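Local coordinates for competence damage-inducible protein A (Enterobacter cloacae subsp. cloacae, PDB 5VU3) that is of unknown function but belongs to the CinA (competence-damaged protein) family, whose relatives include nicotinamide-nucleotide amidases, at residues K19-R24 / Y159-L164. Numbering follows the deposited sequence.
Sequences KKLASR and YSLAEL. With ACT (acetate ion), chain I.
Leu-21 of helix 14-28 reaches across to Leu-161 and Leu-164 of helix 149-167, joining the N-terminal and C-terminal helices of the alpha/beta CinA fold, in which helices pack against a mixed five-stranded sheet. The contact between the segments is purely apolar and buried. Leu-21 inserts both methyls: CD1 lies 3.7 Å from CD2 of Leu-164, and CD2 lies 3.8 Å from CD2 of Leu-161, one helical turn earlier. CD2 of Leu-164 also touches the second methyl, more distantly, 4.1 Å from CD2 of Leu-21. In each pair the side chains cross at about a right angle. With CG of Leu-21 anti to its backbone N (chi1 179°), the isobutyl group extends across to the facing helix. The closest CA atoms between the two segments are those of Leu-21 and Leu-164, 7.7 Å apart. Leu-161 starts off along the flank of its helix, and its CD2 branch closes the distance.

The same leucines continue into the core: Leu-47 of helix 42-49 touches both Leu-21 and Leu-161, while Leu-164 rests on Val-106, Ile-108, Trp-132 and Ile-134 of the sheet.

Beside the leucines, Arg-24 makes polar contacts; its NE is hydrogen-bonded to OG of Ser-169 near the C-terminus. An acetate ion, probably from the crystallisation liquor, sits obliquely beside the guanidinium: NH1 and NH2 both donate weakly to the same acetate O, each at 3.3 Å and 133°.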
loop_
_atom_site.group_PDB
_atom_site.type_symbol
_atom_site.label_atom_id
_atom_site.label_comp_id
_atom_site.label_asym_id
_atom_site.label_seq_id
_atom_site.Cartn_x
_atom_site.Cartn_y
_atom_site.Cartn_z
ATOM N N LYS A 19 -2.223 12.128 -12.627
ATOM C CA LYS A 19 -2.918 12.285 -13.903
ATOM C C LYS A 19 -1.930 12.338 -15.064
ATOM O O LYS A 19 -2.123 11.670 -16.091
ATOM C CB LYS A 19 -3.791 13.538 -13.877
ATOM C CG LYS A 19 -4.601 13.751 -15.138
ATOM C CD LYS A 19 -5.520 14.953 -14.975
ATOM C CE LYS A 19 -6.443 15.122 -16.165
ATOM N NZ LYS A 19 -7.269 16.351 -16.009
ATOM N N LYS A 20 -0.858 13.123 -14.916
ATOM C CA LYS A 20 0.176 13.173 -15.948
ATOM C C LYS A 20 0.789 11.795 -16.170
ATOM O O LYS A 20 0.991 11.362 -17.311
ATOM C CB LYS A 20 1.267 14.168 -15.553
ATOM C CG LYS A 20 1.033 15.612 -15.959
ATOM C CD LYS A 20 1.851 16.542 -15.072
ATOM C CE LYS A 20 2.363 17.757 -15.827
ATOM N NZ LYS A 20 3.725 17.518 -16.387
ATOM N N LEU A 21 1.111 11.103 -15.076
ATOM C CA LEU A 21 1.756 9.799 -15.166
ATOM C C LEU A 21 0.838 8.770 -15.814
ATOM O O LEU A 21 1.277 7.980 -16.660
ATOM C CB LEU A 21 2.185 9.352 -13.765
ATOM C CG LEU A 21 2.861 7.992 -13.609
ATOM C CD1 LEU A 21 4.158 7.960 -14.400
ATOM C CD2 LEU A 21 3.126 7.714 -12.122
ATOM N N ALA A 22 -0.442 8.768 -15.428
ATOM C CA ALA A 22 -1.431 7.912 -16.076
ATOM C C ALA A 22 -1.419 8.090 -17.591
ATOM O O ALA A 22 -1.447 7.110 -18.344
ATOM C CB ALA A 22 -2.824 8.220 -15.521
ATOM N N SER A 23 -1.386 9.342 -18.054
ATOM C CA SER A 23 -1.376 9.603 -19.491
ATOM C C SER A 23 -0.151 8.988 -20.153
ATOM O O SER A 23 -0.264 8.303 -21.181
ATOM C CB SER A 23 -1.422 11.108 -19.753
ATOM O OG SER A 23 -2.753 11.589 -19.738
ATOM N N ARG A 24 1.037 9.229 -19.585
ATOM C CA ARG A 24 2.265 8.716 -20.191
ATOM C C ARG A 24 2.263 7.196 -20.236
ATOM O O ARG A 24 2.604 6.589 -21.258
ATOM C CB ARG A 24 3.495 9.202 -19.425
ATOM C CG ARG A 24 3.511 10.669 -19.060
ATOM C CD ARG A 24 4.130 11.517 -20.151
ATOM N NE ARG A 24 4.485 12.854 -19.672
ATOM C CZ ARG A 24 3.603 13.783 -19.313
ATOM N NH1 ARG A 24 2.299 13.533 -19.367
ATOM N NH2 ARG A 24 4.026 14.969 -18.898
ATOM N N TYR A 159 7.981 13.544 -4.627
ATOM C CA TYR A 159 9.255 13.502 -5.336
ATOM C C TYR A 159 9.360 12.262 -6.225
ATOM O O TYR A 159 9.799 12.359 -7.377
ATOM C CB TYR A 159 10.409 13.566 -4.328
ATOM C CG TYR A 159 11.788 13.354 -4.916
ATOM C CD1 TYR A 159 12.546 14.426 -5.380
ATOM C CD2 TYR A 159 12.348 12.081 -4.979
ATOM C CE1 TYR A 159 13.814 14.232 -5.913
ATOM C CE2 TYR A 159 13.608 11.880 -5.504
ATOM C CZ TYR A 159 14.336 12.952 -5.971
ATOM O OH TYR A 159 15.588 12.731 -6.492
ATOM N N SER A 160 8.941 11.094 -5.722
ATOM C CA SER A 160 9.038 9.878 -6.532
ATOM C C SER A 160 8.204 9.999 -7.798
ATOM O O SER A 160 8.626 9.558 -8.876
ATOM C CB SER A 160 8.607 8.647 -5.725
ATOM O OG SER A 160 7.204 8.628 -5.484
ATOM N N LEU A 161 7.025 10.622 -7.691
ATOM C CA LEU A 161 6.141 10.755 -8.843
ATOM C C LEU A 161 6.651 11.805 -9.819
ATOM O O LEU A 161 6.595 11.604 -11.040
ATOM C CB LEU A 161 4.730 11.114 -8.366
ATOM C CG LEU A 161 4.021 9.987 -7.603
ATOM C CD1 LEU A 161 2.850 10.547 -6.779
ATOM C CD2 LEU A 161 3.537 8.922 -8.583
ATOM N N ALA A 162 7.116 12.950 -9.304
ATOM C CA ALA A 162 7.576 14.025 -10.179
ATOM C C ALA A 162 8.772 13.582 -11.007
ATOM O O ALA A 162 8.863 13.886 -12.204
ATOM C CB ALA A 162 7.934 15.260 -9.350
ATOM N N GLU A 163 9.699 12.859 -10.381
ATOM C CA GLU A 163 10.857 12.358 -11.106
ATOM C C GLU A 163 10.453 11.368 -12.189
ATOM O O GLU A 163 10.974 11.422 -13.307
ATOM C CB GLU A 163 11.836 11.722 -10.122
ATOM C CG GLU A 163 12.504 12.739 -9.216
ATOM C CD GLU A 163 12.980 13.954 -9.995
ATOM O OE1 GLU A 163 14.051 13.851 -10.629
ATOM O OE2 GLU A 163 12.285 14.999 -9.981
ATOM N N LEU A 164 9.540 10.445 -11.874
ATOM C CA LEU A 164 9.119 9.469 -12.874
ATOM C C LEU A 164 8.445 10.149 -14.056
ATOM O O LEU A 164 8.679 9.776 -15.211
ATOM C CB LEU A 164 8.177 8.431 -12.260
ATOM C CG LEU A 164 7.785 7.313 -13.239
ATOM C CD1 LEU A 164 9.038 6.662 -13.841
ATOM C CD2 LEU A 164 6.894 6.251 -12.581
HETATM C C ACT I . 0.134 17.109 -19.933
HETATM O O ACT I . 1.315 16.695 -19.772
HETATM O OXT ACT I . -0.645 16.907 -20.904
HETATM C CH3 ACT I . -0.423 17.992 -18.771
#